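Local coordinates for protein Two-component system sensor histidine kinase (Bacteroides thetaiotaomicron, PDB 3OTT) that probably senses saccharides through its extracellular part, the piece in this chain, and relays the signal by histidine kinase activity, at residues Asn689-Trp702 with Tyr714-Lys728. Numbering follows the deposited sequence.
Sequences NKFVYRLEGMDKEW and YSNLSYGNYQLIISK
Neighbouring antiparallel strands of the Y_Y_Y domain's beta-sandwich, 691-696 and 720-728, meet here, and V692 pairs with S727, R694 with I725 and E696 with Q723 as hydrogen-bonded pairs. The bonds are near straight at V692-S727 and bend at the E696-Q723 end: I725 N reaches R694 O at 2.9 Å with an N-H...O angle of 176°, against 141° for E696 N to Q723 O.

Y693, L695, L724 and I726 send their side chains to one face of the sheet, where the Y714 ring, from the strand 711-714 of the facing sheet, lies against L695. With CG anti to the backbone N (chi1 -178°), L695 sets CD2 over the centre of that ring, 3.8 Å from its centroid, a CH-pi contact, while CD1 lies 3.5 Å from Y722 CB. The Y714 hydroxyl donates to D699 OD2 at 2.5 Å, nearly in line with the carboxylate C-O bond. L695 N gives a second bond of 2.8 Å to the anti lone pair of D699 OD2, so two donors hold the carboxylate against the turn after the strand. A phenylalanine in place of Y714 would probably keep the CH-pi contact with L695 but leave D699 with one donor fewer.

On the other face W702 is sandwiched between V692 CG2 and R694 CD, and its CH2 packs 3.8 Å from I725 CG2. L724 and I726 meet F676 and L678, respectively, of strand 674-679, the facing-sheet packing expected of an E-set beta-sandwich, the clan of the Y_Y_Y domain.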
loop_
_atom_site.group_PDB
_atom_site.type_symbol
_atom_site.label_atom_id
_atom_site.label_comp_id
_atom_site.label_asym_id
_atom_site.label_seq_id
_atom_site.Cartn_x
_atom_site.Cartn_y
_atom_site.Cartn_z
ATOM N N ASN B 689 -25.108 -17.282 -13.264
ATOM C CA ASN B 689 -25.957 -17.331 -12.088
ATOM C C ASN B 689 -27.485 -17.217 -12.448
ATOM O O ASN B 689 -27.847 -16.881 -13.574
ATOM C CB ASN B 689 -25.527 -16.232 -11.129
ATOM C CG ASN B 689 -24.142 -16.501 -10.518
ATOM O OD1 ASN B 689 -23.894 -17.565 -9.981
ATOM N ND2 ASN B 689 -23.247 -15.529 -10.610
ATOM N N LYS B 690 -28.337 -17.485 -11.464
ATOM C CA LYS B 690 -29.787 -17.435 -11.584
ATOM C C LYS B 690 -30.337 -16.275 -10.772
ATOM O O LYS B 690 -29.880 -16.020 -9.663
ATOM C CB LYS B 690 -30.381 -18.761 -11.109
ATOM C CG LYS B 690 -30.236 -19.873 -12.143
ATOM C CD LYS B 690 -30.449 -21.279 -11.555
ATOM C CE LYS B 690 -30.335 -22.326 -12.689
ATOM N NZ LYS B 690 -30.342 -23.772 -12.225
ATOM N N PHE B 691 -31.304 -15.556 -11.337
ATOM C CA PHE B 691 -31.846 -14.337 -10.702
ATOM C C PHE B 691 -33.367 -14.393 -10.429
ATOM O O PHE B 691 -34.115 -15.100 -11.085
ATOM C CB PHE B 691 -31.427 -13.074 -11.517
ATOM C CG PHE B 691 -29.884 -12.890 -11.605
ATOM C CD1 PHE B 691 -29.207 -12.209 -10.629
ATOM C CD2 PHE B 691 -29.145 -13.505 -12.613
ATOM C CE1 PHE B 691 -27.806 -12.101 -10.658
ATOM C CE2 PHE B 691 -27.721 -13.406 -12.667
ATOM C CZ PHE B 691 -27.060 -12.708 -11.714
ATOM N N VAL B 692 -33.800 -13.669 -9.415
ATOM C CA VAL B 692 -35.197 -13.483 -9.132
ATOM C C VAL B 692 -35.446 -11.988 -9.170
ATOM O O VAL B 692 -34.516 -11.178 -8.991
ATOM C CB VAL B 692 -35.625 -14.080 -7.739
ATOM C CG1 VAL B 692 -35.819 -15.605 -7.824
ATOM C CG2 VAL B 692 -34.644 -13.743 -6.661
ATOM N N TYR B 693 -36.690 -11.611 -9.469
ATOM C CA TYR B 693 -37.057 -10.204 -9.545
ATOM C C TYR B 693 -38.489 -10.022 -9.151
ATOM O O TYR B 693 -39.310 -10.960 -9.270
ATOM C CB TYR B 693 -36.825 -9.645 -10.959
ATOM C CG TYR B 693 -37.739 -10.172 -12.048
ATOM C CD1 TYR B 693 -37.468 -11.373 -12.694
ATOM C CD2 TYR B 693 -38.849 -9.454 -12.445
ATOM C CE1 TYR B 693 -38.307 -11.867 -13.701
ATOM C CE2 TYR B 693 -39.724 -9.932 -13.446
ATOM C CZ TYR B 693 -39.447 -11.126 -14.065
ATOM O OH TYR B 693 -40.281 -11.577 -15.039
ATOM N N ARG B 694 -38.818 -8.807 -8.737
ATOM C CA ARG B 694 -40.200 -8.446 -8.441
ATOM C C ARG B 694 -40.361 -6.941 -8.609
ATOM O O ARG B 694 -39.400 -6.184 -8.395
ATOM C CB ARG B 694 -40.586 -8.873 -7.019
ATOM C CG ARG B 694 -39.780 -8.185 -5.940
ATOM C CD ARG B 694 -39.869 -8.966 -4.631
ATOM N NE ARG B 694 -41.187 -8.826 -4.001
ATOM C CZ ARG B 694 -41.742 -9.754 -3.231
ATOM N NH1 ARG B 694 -41.105 -10.901 -2.978
ATOM N NH2 ARG B 694 -42.933 -9.545 -2.706
ATOM N N LEU B 695 -41.558 -6.504 -8.999
ATOM C CA LEU B 695 -41.799 -5.083 -9.081
ATOM C C LEU B 695 -42.781 -4.634 -7.984
ATOM O O LEU B 695 -43.969 -4.859 -8.113
ATOM C CB LEU B 695 -42.290 -4.699 -10.509
ATOM C CG LEU B 695 -42.550 -3.214 -10.812
ATOM C CD1 LEU B 695 -41.263 -2.449 -10.719
ATOM C CD2 LEU B 695 -43.239 -2.951 -12.164
ATOM N N GLU B 696 -42.280 -4.006 -6.928
ATOM C CA GLU B 696 -43.129 -3.470 -5.870
ATOM C C GLU B 696 -44.146 -2.487 -6.423
ATOM O O GLU B 696 -43.788 -1.575 -7.147
ATOM C CB GLU B 696 -42.327 -2.794 -4.751
ATOM C CG GLU B 696 -41.694 -3.767 -3.741
ATOM C CD GLU B 696 -42.744 -4.638 -3.013
ATOM O OE1 GLU B 696 -43.830 -4.106 -2.602
ATOM O OE2 GLU B 696 -42.473 -5.864 -2.879
ATOM N N GLY B 697 -45.417 -2.716 -6.093
ATOM C CA GLY B 697 -46.527 -1.926 -6.632
ATOM C C GLY B 697 -47.300 -2.706 -7.699
ATOM O O GLY B 697 -48.322 -2.234 -8.225
ATOM N N MET B 698 -46.814 -3.911 -7.995
ATOM C CA MET B 698 -47.335 -4.716 -9.090
ATOM C C MET B 698 -47.317 -6.133 -8.593
ATOM O O MET B 698 -48.378 -6.705 -8.368
ATOM C CB MET B 698 -46.496 -4.521 -10.359
ATOM C CG MET B 698 -46.864 -5.393 -11.582
ATOM S SD MET B 698 -48.553 -5.129 -12.124
ATOM C CE MET B 698 -48.482 -3.416 -12.701
ATOM N N ASP B 699 -46.130 -6.675 -8.372
ATOM C CA ASP B 699 -45.941 -8.059 -7.946
ATOM C C ASP B 699 -46.130 -8.260 -6.462
ATOM O O ASP B 699 -45.753 -7.406 -5.653
ATOM C CB ASP B 699 -44.538 -8.546 -8.277
ATOM C CG ASP B 699 -44.346 -8.778 -9.749
ATOM O OD1 ASP B 699 -45.128 -9.538 -10.375
ATOM O OD2 ASP B 699 -43.407 -8.188 -10.283
ATOM N N LYS B 700 -46.647 -9.432 -6.132
ATOM C CA LYS B 700 -46.817 -9.844 -4.759
ATOM C C LYS B 700 -45.742 -10.855 -4.375
ATOM O O LYS B 700 -45.559 -11.165 -3.179
ATOM C CB LYS B 700 -48.197 -10.514 -4.574
ATOM C CG LYS B 700 -49.374 -9.537 -4.431
ATOM C CD LYS B 700 -50.652 -10.290 -3.938
ATOM C CE LYS B 700 -50.501 -10.762 -2.451
ATOM N NZ LYS B 700 -51.543 -11.767 -2.036
ATOM N N GLU B 701 -45.146 -11.453 -5.404
ATOM C CA GLU B 701 -44.232 -12.563 -5.224
ATOM C C GLU B 701 -43.043 -12.385 -6.130
ATOM O O GLU B 701 -43.073 -11.595 -7.062
ATOM C CB GLU B 701 -44.895 -13.918 -5.559
ATOM C CG GLU B 701 -46.256 -14.184 -4.910
ATOM C CD GLU B 701 -46.190 -14.606 -3.462
ATOM O OE1 GLU B 701 -47.278 -14.864 -2.895
ATOM O OE2 GLU B 701 -45.084 -14.681 -2.883
ATOM N N TRP B 702 -42.006 -13.162 -5.864
ATOM C CA TRP B 702 -40.826 -13.224 -6.725
ATOM C C TRP B 702 -41.122 -13.845 -8.097
ATOM O O TRP B 702 -41.935 -14.730 -8.215
ATOM C CB TRP B 702 -39.794 -14.068 -6.012
ATOM C CG TRP B 702 -39.060 -13.378 -4.872
ATOM C CD1 TRP B 702 -39.114 -13.712 -3.549
ATOM C CD2 TRP B 702 -38.155 -12.270 -4.965
ATOM N NE1 TRP B 702 -38.296 -12.892 -2.813
ATOM C CE2 TRP B 702 -37.696 -11.996 -3.651
ATOM C CE3 TRP B 702 -37.668 -11.498 -6.031
ATOM C CZ2 TRP B 702 -36.775 -10.966 -3.361
ATOM C CZ3 TRP B 702 -36.734 -10.455 -5.738
ATOM C CH2 TRP B 702 -36.300 -10.213 -4.414
ATOM N N TYR B 714 -41.849 -5.631 -18.331
ATOM C CA TYR B 714 -43.197 -5.327 -17.827
ATOM C C TYR B 714 -43.934 -4.555 -18.874
ATOM O O TYR B 714 -43.366 -3.692 -19.495
ATOM C CB TYR B 714 -43.102 -4.464 -16.578
ATOM C CG TYR B 714 -42.813 -5.275 -15.384
ATOM C CD1 TYR B 714 -41.500 -5.407 -14.932
ATOM C CD2 TYR B 714 -43.825 -5.955 -14.695
ATOM C CE1 TYR B 714 -41.170 -6.189 -13.857
ATOM C CE2 TYR B 714 -43.491 -6.763 -13.548
ATOM C CZ TYR B 714 -42.156 -6.863 -13.160
ATOM O OH TYR B 714 -41.738 -7.604 -12.074
ATOM N N SER B 715 -45.205 -4.859 -19.081
ATOM C CA SER B 715 -46.021 -4.104 -20.072
ATOM C C SER B 715 -47.235 -3.393 -19.427
ATOM O O SER B 715 -47.644 -3.743 -18.309
ATOM C CB SER B 715 -46.445 -5.053 -21.175
ATOM O OG SER B 715 -47.356 -5.969 -20.614
ATOM N N ASN B 716 -47.762 -2.361 -20.106
ATOM C CA ASN B 716 -48.939 -1.623 -19.671
ATOM C C ASN B 716 -48.930 -1.136 -18.225
ATOM O O ASN B 716 -49.947 -1.278 -17.520
ATOM C CB ASN B 716 -50.199 -2.475 -19.827
ATOM C CG ASN B 716 -50.312 -3.109 -21.159
ATOM O OD1 ASN B 716 -50.440 -4.330 -21.252
ATOM N ND2 ASN B 716 -50.291 -2.296 -22.212
ATOM N N LEU B 717 -47.824 -0.546 -17.775
ATOM C CA LEU B 717 -47.827 -0.019 -16.449
ATOM C C LEU B 717 -48.679 1.228 -16.400
ATOM O O LEU B 717 -48.657 2.017 -17.339
ATOM C CB LEU B 717 -46.420 0.240 -15.938
ATOM C CG LEU B 717 -45.572 -1.044 -15.900
ATOM C CD1 LEU B 717 -44.128 -0.707 -15.696
ATOM C CD2 LEU B 717 -46.092 -1.897 -14.740
ATOM N N SER B 718 -49.484 1.340 -15.325
ATOM C CA SER B 718 -50.276 2.539 -14.977
ATOM C C SER B 718 -49.457 3.585 -14.235
ATOM O O SER B 718 -48.492 3.256 -13.555
ATOM C CB SER B 718 -51.444 2.142 -14.058
ATOM O OG SER B 718 -52.377 1.415 -14.850
ATOM N N TYR B 719 -49.894 4.842 -14.283
ATOM C CA TYR B 719 -49.118 5.843 -13.618
ATOM C C TYR B 719 -48.976 5.447 -12.135
ATOM O O TYR B 719 -49.812 4.708 -11.591
ATOM C CB TYR B 719 -49.703 7.238 -13.836
ATOM C CG TYR B 719 -50.932 7.492 -12.986
ATOM C CD1 TYR B 719 -50.898 8.367 -11.918
ATOM C CD2 TYR B 719 -52.109 6.786 -13.239
ATOM C CE1 TYR B 719 -52.032 8.566 -11.132
ATOM C CE2 TYR B 719 -53.208 6.944 -12.483
ATOM C CZ TYR B 719 -53.191 7.837 -11.429
ATOM O OH TYR B 719 -54.360 7.962 -10.706
ATOM N N GLY B 720 -47.903 5.901 -11.493
ATOM C CA GLY B 720 -47.647 5.562 -10.114
ATOM C C GLY B 720 -46.153 5.283 -9.854
ATOM O O GLY B 720 -45.286 5.453 -10.731
ATOM N N ASN B 721 -45.894 4.862 -8.624
ATOM C CA ASN B 721 -44.604 4.547 -8.112
ATOM C C ASN B 721 -44.414 3.044 -8.023
ATOM O O ASN B 721 -45.299 2.326 -7.535
ATOM C CB ASN B 721 -44.478 5.173 -6.739
ATOM C CG ASN B 721 -44.323 6.692 -6.810
ATOM O OD1 ASN B 721 -43.307 7.199 -7.262
ATOM N ND2 ASN B 721 -45.303 7.413 -6.326
ATOM N N TYR B 722 -43.267 2.578 -8.502
ATOM C CA TYR B 722 -42.872 1.161 -8.443
ATOM C C TYR B 722 -41.413 1.102 -7.991
ATOM O O TYR B 722 -40.717 2.138 -7.975
ATOM C CB TYR B 722 -43.016 0.461 -9.807
ATOM C CG TYR B 722 -44.357 0.647 -10.439
ATOM C CD1 TYR B 722 -44.582 1.670 -11.378
ATOM C CD2 TYR B 722 -45.415 -0.193 -10.112
ATOM C CE1 TYR B 722 -45.824 1.844 -11.953
ATOM C CE2 TYR B 722 -46.668 -0.030 -10.692
ATOM C CZ TYR B 722 -46.852 0.985 -11.593
ATOM O OH TYR B 722 -48.076 1.136 -12.140
ATOM N N GLN B 723 -40.967 -0.089 -7.621
ATOM C CA GLN B 723 -39.570 -0.309 -7.237
ATOM C C GLN B 723 -39.225 -1.699 -7.762
ATOM O O GLN B 723 -39.859 -2.662 -7.365
ATOM C CB GLN B 723 -39.402 -0.222 -5.704
ATOM C CG GLN B 723 -38.007 -0.472 -5.222
ATOM C CD GLN B 723 -37.877 -0.437 -3.705
ATOM O OE1 GLN B 723 -38.281 -1.376 -3.021
ATOM N NE2 GLN B 723 -37.269 0.633 -3.174
ATOM N N LEU B 724 -38.241 -1.782 -8.663
ATOM C CA LEU B 724 -37.784 -3.041 -9.181
ATOM C C LEU B 724 -36.691 -3.597 -8.258
ATOM O O LEU B 724 -35.667 -2.944 -8.002
ATOM C CB LEU B 724 -37.127 -2.774 -10.507
ATOM C CG LEU B 724 -37.170 -3.707 -11.681
ATOM C CD1 LEU B 724 -35.877 -3.548 -12.473
ATOM C CD2 LEU B 724 -37.566 -5.164 -11.394
ATOM N N ILE B 725 -36.887 -4.815 -7.787
ATOM C CA ILE B 725 -35.896 -5.433 -6.939
ATOM C C ILE B 725 -35.343 -6.676 -7.635
ATOM O O ILE B 725 -36.104 -7.542 -8.066
ATOM C CB ILE B 725 -36.483 -5.761 -5.557
ATOM C CG1 ILE B 725 -37.019 -4.471 -4.898
ATOM C CG2 ILE B 725 -35.462 -6.480 -4.664
ATOM C CD1 ILE B 725 -37.944 -4.741 -3.633
ATOM N N ILE B 726 -34.027 -6.722 -7.806
ATOM C CA ILE B 726 -33.411 -7.827 -8.500
ATOM C C ILE B 726 -32.417 -8.503 -7.580
ATOM O O ILE B 726 -31.671 -7.820 -6.903
ATOM C CB ILE B 726 -32.715 -7.351 -9.786
ATOM C CG1 ILE B 726 -33.732 -6.657 -10.706
ATOM C CG2 ILE B 726 -32.058 -8.527 -10.508
ATOM C CD1 ILE B 726 -33.062 -5.871 -11.842
ATOM N N SER B 727 -32.403 -9.828 -7.508
ATOM C CA SER B 727 -31.469 -10.505 -6.574
ATOM C C SER B 727 -30.978 -11.819 -7.131
ATOM O O SER B 727 -31.701 -12.495 -7.829
ATOM C CB SER B 727 -32.147 -10.697 -5.185
ATOM O OG SER B 727 -31.217 -11.202 -4.237
ATOM N N LYS B 728 -29.739 -12.179 -6.825
ATOM C CA LYS B 728 -29.180 -13.465 -7.207
ATOM C C LYS B 728 -29.890 -14.546 -6.433
ATOM O O LYS B 728 -30.099 -14.383 -5.243
ATOM C CB LYS B 728 -27.693 -13.550 -6.830
ATOM C CG LYS B 728 -26.938 -14.697 -7.588
ATOM C CD LYS B 728 -25.791 -15.363 -6.815
ATOM C CE LYS B 728 -24.685 -14.385 -6.438
ATOM N NZ LYS B 728 -23.346 -15.051 -6.303
#